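Local structure of porin (Acinetobacter baumannii AB307-0294, 5DL7) at residues W49-I54 against F78-S83; G283-F288 against S301-D306; K318-R323 against K349-D354. The protein probably works as an outer membrane channel of the OprD porin family, letting small solutes cross the membrane through a beta-barrel that also binds calcium ions. All blocks are in the same frame, centred on the assembly; numbering follows the deposited sequence.

Contact 1 of 3, residues W49-I54 against F78-S83; sequences WAQGLI and FNLMGS. With C8E ((hydroxyethyloxy)tri(ethyloxy)octane), chain K.
Asn79 OD1 is tied to Trp49 through a water that accepts from Trp49 N and lies 2.8 Å from Asn79 OD1. The same oxygen accepts a 2.9 Å bond from Met81 N, which comes from above the amide's carbonyl plane and closes an Asx turn. On the other arm of the amide, Asn79 ND2 bonds to Gly82 O and also to Asp104 OD1. Because Asp104 ligates a calcium ion, Asn79 belongs to the second shell of that site, its side chain about 5 Å from a bound calcium at the nearest atoms. Residues 49-54 and 78-79 lie on the paired strands 46-58 and 66-79 of one hairpin in the porin barrel; the chain then leaves the second strand at Leu80. Gln51 and Phe78 form an antiparallel hydrogen-bonded pair, with Phe78 N to Gln51 O at 2.8 Å, and Ala50 and Asn79 the non-hydrogen-bonded pair beside it. Past the end of the second strand, Leu80 N still reaches Trp49 O at 2.8 Å. The indole of Trp49 is sandwiched: Leu80 CD1 makes a CH-pi contact over its five-membered ring, 3.6 Å from the centroid and 12° off the normal, and detergent O15 lies over the opposite face. A chi1 of -173° swings the indole away from the backbone N and lays it against Leu80, and NE1 hydrogen-bonds to Asn29 OD1. Met81 CG packs 3.7 Å from Trp49 CB. Gln51 O meets the edge of the Phe78 ring in its plane, 3.4 Å from Phe78 CD1, and Tyr105 approaches that ring edge-to-face.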
loop_
_atom_site.group_PDB
_atom_site.type_symbol
_atom_site.label_atom_id
_atom_site.label_comp_id
_atom_site.label_asym_id
_atom_site.label_seq_id
_atom_site.Cartn_x
_atom_site.Cartn_y
_atom_site.Cartn_z
ATOM N N TRP A 49 -17.196 -6.621 7.497
ATOM C CA TRP A 49 -17.083 -7.861 6.799
ATOM C C TRP A 49 -17.759 -7.605 5.425
ATOM O O TRP A 49 -18.937 -7.203 5.336
ATOM C CB TRP A 49 -17.763 -8.964 7.487
ATOM C CG TRP A 49 -17.546 -10.319 6.883
ATOM C CD1 TRP A 49 -16.546 -10.724 6.000
ATOM C CD2 TRP A 49 -18.411 -11.451 7.034
ATOM N NE1 TRP A 49 -16.713 -12.024 5.661
ATOM C CE2 TRP A 49 -17.883 -12.479 6.214
ATOM C CE3 TRP A 49 -19.630 -11.666 7.718
ATOM C CZ2 TRP A 49 -18.454 -13.761 6.151
ATOM C CZ3 TRP A 49 -20.269 -12.859 7.574
ATOM C CH2 TRP A 49 -19.700 -13.912 6.783
ATOM N N ALA A 50 -16.946 -7.737 4.363
ATOM C CA ALA A 50 -17.404 -7.374 3.035
ATOM C C ALA A 50 -16.969 -8.317 1.964
ATOM O O ALA A 50 -16.039 -9.094 2.092
ATOM C CB ALA A 50 -16.871 -5.965 2.622
ATOM N N GLN A 51 -17.764 -8.314 0.861
ATOM C CA GLN A 51 -17.405 -9.108 -0.312
ATOM C C GLN A 51 -17.359 -8.280 -1.547
ATOM O O GLN A 51 -18.202 -7.370 -1.725
ATOM C CB GLN A 51 -18.560 -10.185 -0.481
ATOM C CG GLN A 51 -18.336 -11.058 -1.681
ATOM C CD GLN A 51 -18.401 -12.419 -1.163
ATOM O OE1 GLN A 51 -19.424 -12.823 -0.506
ATOM N NE2 GLN A 51 -17.304 -13.083 -1.283
ATOM N N GLY A 52 -16.459 -8.585 -2.452
ATOM C CA GLY A 52 -16.274 -7.772 -3.617
ATOM C C GLY A 52 -15.948 -8.552 -4.881
ATOM O O GLY A 52 -15.493 -9.673 -4.836
ATOM N N LEU A 53 -16.395 -8.017 -5.979
ATOM C CA LEU A 53 -16.009 -8.427 -7.354
ATOM C C LEU A 53 -15.223 -7.364 -8.017
ATOM O O LEU A 53 -15.555 -6.177 -7.980
ATOM C CB LEU A 53 -17.289 -8.652 -8.271
ATOM C CG LEU A 53 -18.112 -9.733 -7.801
ATOM C CD1 LEU A 53 -19.453 -9.631 -8.579
ATOM C CD2 LEU A 53 -17.536 -11.178 -8.020
ATOM N N ILE A 54 -14.124 -7.769 -8.670
ATOM C CA ILE A 54 -13.369 -6.870 -9.432
ATOM C C ILE A 54 -13.004 -7.475 -10.816
ATOM O O ILE A 54 -12.421 -8.604 -10.878
ATOM C CB ILE A 54 -12.022 -6.590 -8.736
ATOM C CG1 ILE A 54 -12.254 -6.014 -7.344
ATOM C CG2 ILE A 54 -11.157 -5.564 -9.478
ATOM C CD1 ILE A 54 -11.548 -6.701 -6.242
ATOM N N PHE A 78 -20.096 -5.336 -1.266
ATOM C CA PHE A 78 -21.273 -5.622 -0.438
ATOM C C PHE A 78 -20.962 -5.778 0.980
ATOM O O PHE A 78 -20.009 -6.508 1.304
ATOM C CB PHE A 78 -21.895 -6.979 -0.876
ATOM C CG PHE A 78 -22.211 -7.045 -2.330
ATOM C CD1 PHE A 78 -21.198 -7.255 -3.300
ATOM C CD2 PHE A 78 -23.461 -6.769 -2.730
ATOM C CE1 PHE A 78 -21.457 -7.219 -4.690
ATOM C CE2 PHE A 78 -23.767 -6.856 -4.105
ATOM C CZ PHE A 78 -22.732 -7.036 -5.071
ATOM N N ASN A 79 -21.840 -5.278 1.856
ATOM C CA ASN A 79 -21.644 -5.389 3.258
ATOM C C ASN A 79 -22.258 -6.771 3.645
ATOM O O ASN A 79 -23.377 -7.054 3.327
ATOM C CB ASN A 79 -22.459 -4.258 3.910
ATOM C CG ASN A 79 -22.473 -4.325 5.386
ATOM O OD1 ASN A 79 -21.679 -5.002 6.061
ATOM N ND2 ASN A 79 -23.431 -3.631 5.942
ATOM N N LEU A 80 -21.555 -7.536 4.481
ATOM C CA LEU A 80 -22.057 -8.834 4.959
ATOM C C LEU A 80 -22.470 -8.778 6.411
ATOM O O LEU A 80 -23.051 -9.756 6.906
ATOM C CB LEU A 80 -20.986 -9.903 4.747
ATOM C CG LEU A 80 -20.525 -10.088 3.301
ATOM C CD1 LEU A 80 -19.288 -10.975 3.268
ATOM C CD2 LEU A 80 -21.682 -10.545 2.425
ATOM N N MET A 81 -22.240 -7.654 7.112
ATOM C CA MET A 81 -22.739 -7.578 8.505
ATOM C C MET A 81 -24.052 -6.895 8.738
ATOM O O MET A 81 -24.420 -6.712 9.891
ATOM C CB MET A 81 -21.680 -6.833 9.356
ATOM C CG MET A 81 -20.450 -7.621 9.648
ATOM S SD MET A 81 -19.237 -6.818 10.701
ATOM C CE MET A 81 -20.016 -6.609 12.257
ATOM N N GLY A 82 -24.744 -6.440 7.725
ATOM C CA GLY A 82 -26.018 -5.745 7.973
ATOM C C GLY A 82 -25.840 -4.461 8.805
ATOM O O GLY A 82 -24.784 -3.810 8.810
ATOM N N SER A 83 -26.850 -4.171 9.660
ATOM C CA SER A 83 -26.777 -2.943 10.474
ATOM C C SER A 83 -25.845 -3.090 11.645
ATOM O O SER A 83 -25.466 -2.121 12.251
ATOM C CB SER A 83 -28.179 -2.621 11.043
ATOM O OG SER A 83 -28.681 -3.773 11.700
HETATM O O12 C8E K . -18.831 -10.975 12.060
HETATM C C13 C8E K . -18.785 -12.057 11.160
HETATM C C14 C8E K . -17.352 -12.304 10.718
HETATM O O15 C8E K . -17.225 -13.537 10.000
HETATM C C16 C8E K . -15.864 -13.972 9.762
HETATM C C17 C8E K . -15.902 -14.496 8.352
HETATM O O18 C8E K . -14.692 -15.096 7.893
HETATM C C19 C8E K . -14.454 -14.784 6.508
HETATM C C20 C8E K . -13.033 -15.068 6.033
HETATM O O21 C8E K . -12.592 -14.065 5.033
HETATM O O HOH W 1 -19.371 -4.809 7.612
#

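Contact 2 of 3, residues G283-F288 against S301-D306; sequences GYMQSF and SPVVLD. With C8E ((hydroxyethyloxy)tri(ethyloxy)octane), chain L.
Met285 is the bump of this contact, and Val303 and Leu305 form the hollow that receives it. Its sulfur makes the closest approach, Met285 SD lying 3.5 Å from Val303 CG2, the two side chains crossing at about a right angle. Lower on the same chain, Met285 CG rests 3.8 Å from Leu305 CD1, and here the side chains run past each other in opposite directions. The sulfur sits between Val303 and Leu305; beyond it the chain bends at chi3 (-69°), and the methyl still touches both, Met285 CE being 4.0 Å from Leu305 CB. Val304 adds only a distant brush, its CG1 4.5 Å from Met285 SD. The second bump belongs to the loop: Leu305 CD2 settles 4.5 Å from Gly283 CA, where the strand carries no side chain. No hydrogen bond joins the segments, so the fit rests on apolar surfaces alone. On the other face of the strand, Tyr284 OH donates to Gln286 OE1 at 2.6 Å, from above the amide's carbonyl plane. Segment 301-306 belongs to the long connection between strands 278-288 and 318-327, which folds toward the middle of the barrel. There Met285 is flanked by His266 and Ser268 of strand 263-275 and by Val319 of strand 318-327, while Pro302 O and Asp306 anchor the loop to Arg247 of strand 240-253 and Arg346 of strand 341-353.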
loop_
_atom_site.group_PDB
_atom_site.type_symbol
_atom_site.label_atom_id
_atom_site.label_comp_id
_atom_site.label_asym_id
_atom_site.label_seq_id
_atom_site.Cartn_x
_atom_site.Cartn_y
_atom_site.Cartn_z
ATOM N N GLY A 283 15.299 -5.147 9.793
ATOM C CA GLY A 283 14.825 -3.905 9.265
ATOM C C GLY A 283 15.198 -2.714 10.173
ATOM O O GLY A 283 15.366 -2.829 11.428
ATOM N N TYR A 284 15.447 -1.543 9.606
ATOM C CA TYR A 284 15.718 -0.318 10.304
ATOM C C TYR A 284 15.065 0.825 9.582
ATOM O O TYR A 284 15.089 0.872 8.323
ATOM C CB TYR A 284 17.218 -0.007 10.444
ATOM C CG TYR A 284 17.473 1.176 11.276
ATOM C CD1 TYR A 284 17.207 1.139 12.639
ATOM C CD2 TYR A 284 17.812 2.290 10.731
ATOM C CE1 TYR A 284 17.456 2.250 13.481
ATOM C CE2 TYR A 284 18.110 3.408 11.555
ATOM C CZ TYR A 284 17.816 3.379 12.892
ATOM O OH TYR A 284 18.096 4.536 13.725
ATOM N N MET A 285 14.476 1.758 10.362
ATOM C CA MET A 285 14.014 3.009 9.806
ATOM C C MET A 285 14.384 4.147 10.699
ATOM O O MET A 285 14.426 3.997 11.896
ATOM C CB MET A 285 12.505 3.059 9.482
ATOM C CG MET A 285 11.935 1.822 8.806
ATOM S SD MET A 285 10.376 2.056 7.983
ATOM C CE MET A 285 9.272 2.310 9.388
ATOM N N GLN A 286 14.559 5.293 10.079
ATOM C CA GLN A 286 14.660 6.530 10.858
ATOM C C GLN A 286 14.209 7.771 10.138
ATOM O O GLN A 286 14.516 7.985 8.970
ATOM C CB GLN A 286 16.125 6.723 11.334
ATOM C CG GLN A 286 16.403 7.930 12.208
ATOM C CD GLN A 286 17.797 7.941 12.852
ATOM O OE1 GLN A 286 18.503 6.949 12.803
ATOM N NE2 GLN A 286 18.087 9.007 13.609
ATOM N N SER A 287 13.423 8.584 10.860
ATOM C CA SER A 287 13.080 9.866 10.431
ATOM C C SER A 287 13.970 10.950 10.907
ATOM O O SER A 287 14.324 10.989 12.105
ATOM C CB SER A 287 11.607 10.096 10.944
ATOM O OG SER A 287 11.103 11.293 10.455
ATOM N N PHE A 288 14.248 11.922 10.029
ATOM C CA PHE A 288 15.056 13.084 10.385
ATOM C C PHE A 288 14.333 14.363 9.983
ATOM O O PHE A 288 13.689 14.377 8.966
ATOM C CB PHE A 288 16.408 13.146 9.607
ATOM C CG PHE A 288 17.237 11.875 9.811
ATOM C CD1 PHE A 288 17.015 10.770 9.062
ATOM C CD2 PHE A 288 18.256 11.878 10.853
ATOM C CE1 PHE A 288 17.756 9.600 9.306
ATOM C CE2 PHE A 288 19.115 10.777 10.966
ATOM C CZ PHE A 288 18.829 9.659 10.182
ATOM N N SER A 301 1.896 4.440 4.527
ATOM C CA SER A 301 3.257 5.041 4.280
ATOM C C SER A 301 4.074 4.241 3.317
ATOM O O SER A 301 3.992 2.975 3.264
ATOM C CB SER A 301 3.998 5.049 5.668
ATOM O OG SER A 301 5.333 5.529 5.439
ATOM N N PRO A 302 4.805 4.873 2.459
ATOM C CA PRO A 302 5.607 4.238 1.423
ATOM C C PRO A 302 6.947 3.642 1.803
ATOM O O PRO A 302 7.664 3.149 0.961
ATOM C CB PRO A 302 5.759 5.327 0.358
ATOM C CG PRO A 302 5.946 6.514 1.217
ATOM C CD PRO A 302 4.832 6.350 2.287
ATOM N N VAL A 303 7.222 3.631 3.094
ATOM C CA VAL A 303 8.509 3.140 3.616
ATOM C C VAL A 303 8.554 1.633 3.615
ATOM O O VAL A 303 7.598 0.942 3.370
ATOM C CB VAL A 303 8.683 3.733 5.049
ATOM C CG1 VAL A 303 8.650 5.255 5.098
ATOM C CG2 VAL A 303 7.716 3.125 6.014
ATOM N N VAL A 304 9.758 1.110 3.861
ATOM C CA VAL A 304 9.928 -0.298 3.620
ATOM C C VAL A 304 9.136 -1.193 4.497
ATOM O O VAL A 304 8.765 -2.281 4.123
ATOM C CB VAL A 304 11.444 -0.680 3.590
ATOM C CG1 VAL A 304 12.001 -0.779 4.894
ATOM C CG2 VAL A 304 11.606 -2.153 3.134
ATOM N N LEU A 305 9.034 -0.814 5.733
ATOM C CA LEU A 305 8.293 -1.667 6.753
ATOM C C LEU A 305 6.824 -1.296 6.645
ATOM O O LEU A 305 6.440 -0.130 6.901
ATOM C CB LEU A 305 8.892 -1.519 8.186
ATOM C CG LEU A 305 10.355 -1.722 8.304
ATOM C CD1 LEU A 305 10.749 -1.612 9.764
ATOM C CD2 LEU A 305 10.661 -3.139 7.757
ATOM N N ASP A 306 5.970 -2.172 6.159
ATOM C CA ASP A 306 4.531 -1.874 5.896
ATOM C C ASP A 306 3.651 -2.672 6.873
ATOM O O ASP A 306 3.012 -3.655 6.603
ATOM C CB ASP A 306 4.154 -2.311 4.495
ATOM C CG ASP A 306 4.436 -3.815 4.215
ATOM O OD1 ASP A 306 5.424 -4.576 4.872
ATOM O OD2 ASP A 306 3.721 -4.349 3.235
HETATM C C11 C8E L . 20.289 15.711 6.339
HETATM O O12 C8E L . 19.169 14.873 6.892
HETATM C C13 C8E L . 19.645 13.932 7.824
HETATM C C14 C8E L . 20.038 14.690 9.094
HETATM O O15 C8E L . 19.031 15.694 9.522
HETATM C C16 C8E L . 19.373 16.031 10.852
HETATM C C17 C8E L . 18.286 16.926 11.386
HETATM O O18 C8E L . 18.327 18.126 10.608
HETATM C C19 C8E L . 17.361 19.083 11.111
HETATM C C20 C8E L . 17.047 20.128 10.073
HETATM O O21 C8E L . 16.079 19.695 9.050
#

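Contact 3 of 3, residues K318-R323 against K349-D354; sequences KVYSIR and KGEDID. With C8E ((hydroxyethyloxy)tri(ethyloxy)octane), chain H.
The Tyr320 ring carries the ammonium group of Lys349 over one face, an off-centre cation-pi contact with NZ 5.0 Å from the centroid and 28° off the ring normal. At the ring's edge, near its plane, lies Lys349 O, and Tyr284 of the preceding strand meets the ring edge-to-face. Glu351 OE1 comes in obliquely, 4.1 Å from Tyr320 CE1, with the carboxylate turned 63° from the ring. Lys318 shares this surface of the sheet with Tyr320, Lys349 and Glu351. Its chain runs straight and then turns at chi4 (82°), which brings Lys318 NZ to 2.7 Å from Asp352 OD2. This salt bridge uses the anti side of the carboxylate, and Lys318 CD also leans on the same oxygen. Beneath the side chains the backbones are tightly paired: Tyr320 and Lys349 exchange two bonds, as do Lys318 and Glu351, with Glu351 N to Lys318 O at 2.9 Å. Between them Val319 faces Gly350 in the non-hydrogen-bonded pair, and Gly350 CA makes a CA-H...O contact of 3.2 Å with Lys318 O. Farther along the first strand, Ile322 packs against a detergent tail. Asp352, with its positive phi, and Ile353 together face Phe363 in a G1 beta bulge that interrupts the regular antiparallel pairing of neighbouring strands in the porin barrel.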
loop_
_atom_site.group_PDB
_atom_site.type_symbol
_atom_site.label_atom_id
_atom_site.label_comp_id
_atom_site.label_asym_id
_atom_site.label_seq_id
_atom_site.Cartn_x
_atom_site.Cartn_y
_atom_site.Cartn_z
ATOM N N LYS A 318 12.713 6.142 15.339
ATOM C CA LYS A 318 13.677 5.082 14.999
ATOM C C LYS A 318 12.981 3.793 15.120
ATOM O O LYS A 318 12.345 3.494 16.167
ATOM C CB LYS A 318 14.868 5.103 15.970
ATOM C CG LYS A 318 15.738 6.329 15.776
ATOM C CD LYS A 318 16.836 6.145 16.857
ATOM C CE LYS A 318 17.785 7.281 16.818
ATOM N NZ LYS A 318 17.097 8.349 17.601
ATOM N N VAL A 319 13.094 2.918 14.120
ATOM C CA VAL A 319 12.428 1.664 14.097
ATOM C C VAL A 319 13.361 0.474 13.861
ATOM O O VAL A 319 14.211 0.596 12.976
ATOM C CB VAL A 319 11.328 1.593 13.008
ATOM C CG1 VAL A 319 10.484 0.312 13.059
ATOM C CG2 VAL A 319 10.334 2.773 13.055
ATOM N N TYR A 320 13.187 -0.507 14.698
ATOM C CA TYR A 320 13.999 -1.772 14.662
ATOM C C TYR A 320 13.052 -2.881 14.397
ATOM O O TYR A 320 12.109 -3.090 15.143
ATOM C CB TYR A 320 14.739 -1.980 16.005
ATOM C CG TYR A 320 15.512 -0.771 16.420
ATOM C CD1 TYR A 320 14.827 0.255 17.132
ATOM C CD2 TYR A 320 16.856 -0.614 16.157
ATOM C CE1 TYR A 320 15.533 1.351 17.571
ATOM C CE2 TYR A 320 17.573 0.520 16.668
ATOM C CZ TYR A 320 16.853 1.460 17.308
ATOM O OH TYR A 320 17.457 2.643 17.800
ATOM N N SER A 321 13.366 -3.774 13.420
ATOM C CA SER A 321 12.463 -4.916 13.184
ATOM C C SER A 321 13.233 -6.196 12.799
ATOM O O SER A 321 14.398 -6.172 12.412
ATOM C CB SER A 321 11.455 -4.609 12.038
ATOM O OG SER A 321 12.186 -4.675 10.794
ATOM N N ILE A 322 12.541 -7.241 12.958
ATOM C CA ILE A 322 13.090 -8.583 12.597
ATOM C C ILE A 322 11.929 -9.371 12.000
ATOM O O ILE A 322 10.788 -9.204 12.369
ATOM C CB ILE A 322 13.689 -9.269 13.767
ATOM C CG1 ILE A 322 14.356 -10.599 13.334
ATOM C CG2 ILE A 322 12.705 -9.513 14.922
ATOM C CD1 ILE A 322 15.222 -11.210 14.413
ATOM N N ARG A 323 12.198 -10.228 11.002
ATOM C CA ARG A 323 11.199 -10.940 10.248
ATOM C C ARG A 323 11.681 -12.276 9.904
ATOM O O ARG A 323 12.851 -12.468 9.603
ATOM C CB ARG A 323 10.981 -10.153 8.950
ATOM C CG ARG A 323 9.931 -10.685 8.080
ATOM C CD ARG A 323 10.051 -9.892 6.749
ATOM N NE ARG A 323 9.178 -10.517 5.664
ATOM C CZ ARG A 323 8.093 -9.919 5.071
ATOM N NH1 ARG A 323 7.717 -8.656 5.364
ATOM N NH2 ARG A 323 7.402 -10.549 4.145
ATOM N N LYS A 349 9.725 -2.379 16.705
ATOM C CA LYS A 349 9.531 -1.389 17.679
ATOM C C LYS A 349 10.025 -0.031 17.210
ATOM O O LYS A 349 11.089 0.072 16.632
ATOM C CB LYS A 349 10.296 -1.775 18.914
ATOM C CG LYS A 349 11.700 -1.860 18.919
ATOM C CD LYS A 349 12.239 -1.905 20.396
ATOM C CE LYS A 349 13.694 -1.526 20.610
ATOM N NZ LYS A 349 14.843 -2.499 20.674
ATOM N N GLY A 350 9.171 0.933 17.483
ATOM C CA GLY A 350 9.494 2.344 17.201
ATOM C C GLY A 350 9.656 3.152 18.448
ATOM O O GLY A 350 8.883 2.980 19.428
ATOM N N GLU A 351 10.727 3.961 18.472
ATOM C CA GLU A 351 10.988 4.810 19.606
ATOM C C GLU A 351 11.372 6.181 19.232
ATOM O O GLU A 351 11.625 6.478 18.093
ATOM C CB GLU A 351 12.231 4.165 20.330
ATOM C CG GLU A 351 12.168 2.856 20.665
ATOM C CD GLU A 351 13.478 2.345 21.340
ATOM O OE1 GLU A 351 14.624 2.927 21.256
ATOM O OE2 GLU A 351 13.325 1.260 21.864
ATOM N N ASP A 352 11.529 7.057 20.241
ATOM C CA ASP A 352 11.925 8.457 20.029
ATOM C C ASP A 352 10.872 9.202 19.219
ATOM O O ASP A 352 11.246 10.290 18.701
ATOM C CB ASP A 352 13.344 8.630 19.452
ATOM C CG ASP A 352 14.489 7.996 20.277
ATOM O OD1 ASP A 352 14.293 7.866 21.534
ATOM O OD2 ASP A 352 15.618 7.598 19.687
ATOM N N ILE A 353 9.639 8.808 19.272
ATOM C CA ILE A 353 8.497 9.492 18.549
ATOM C C ILE A 353 8.228 10.836 19.193
ATOM O O ILE A 353 7.955 10.941 20.403
ATOM C CB ILE A 353 7.322 8.662 18.526
ATOM C CG1 ILE A 353 7.538 7.329 17.772
ATOM C CG2 ILE A 353 6.080 9.432 17.995
ATOM C CD1 ILE A 353 6.430 6.376 18.085
ATOM N N ASP A 354 8.340 11.859 18.299
ATOM C CA ASP A 354 8.075 13.238 18.707
ATOM C C ASP A 354 6.763 13.694 18.082
ATOM O O ASP A 354 6.676 13.869 16.885
ATOM C CB ASP A 354 9.245 14.159 18.295
ATOM C CG ASP A 354 9.128 15.592 18.803
ATOM O OD1 ASP A 354 8.057 16.025 19.242
ATOM O OD2 ASP A 354 10.142 16.331 18.523
HETATM C C1 C8E H . 8.727 -12.347 15.399
HETATM C C2 C8E H . 9.976 -12.398 14.631
HETATM C C3 C8E H . 10.638 -13.701 14.874
HETATM C C4 C8E H . 12.050 -13.651 14.394
HETATM C C5 C8E H . 12.765 -14.935 14.186
HETATM C C6 C8E H . 14.249 -15.037 14.481
HETATM C C7 C8E H . 14.961 -16.031 13.550
HETATM C C8 C8E H . 16.334 -16.649 13.954
HETATM O O9 C8E H . 16.669 -17.576 12.881
HETATM C C10 C8E H . 17.800 -18.458 12.912
HETATM C C11 C8E H . 17.491 -19.755 12.127
HETATM O O12 C8E H . 16.645 -19.532 10.959
HETATM C C13 C8E H . 16.402 -20.663 10.101
HETATM C C14 C8E H . 17.627 -20.993 9.242
HETATM O O15 C8E H . 17.368 -22.128 8.427
HETATM C C16 C8E H . 18.343 -23.215 8.531
#

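Contacts 2 and 3 form one continuous patch, their centres about 9 Å apart, because strands 278-288 and 318-327 are neighbours. Met285 O lies 2.8 Å from Val319 N, probably hydrogen-bonded, and Leu305 CD1 of the inward loop packs 3.5 Å from Ser321 OG, so the loop in contact 2 leans on both strands. Contact 1 stands apart, its centre about 32 Å from that of contact 2, on the opposite side of the chain's centre, and about 35 Å from that of contact 3. It alone adjoins a calcium site; the other two lie away from the metal sites. Detergent covers the Trp49 ring in contact 1; near contacts 2 and 3 it touches Phe288 and Ile322, outside the interfaces.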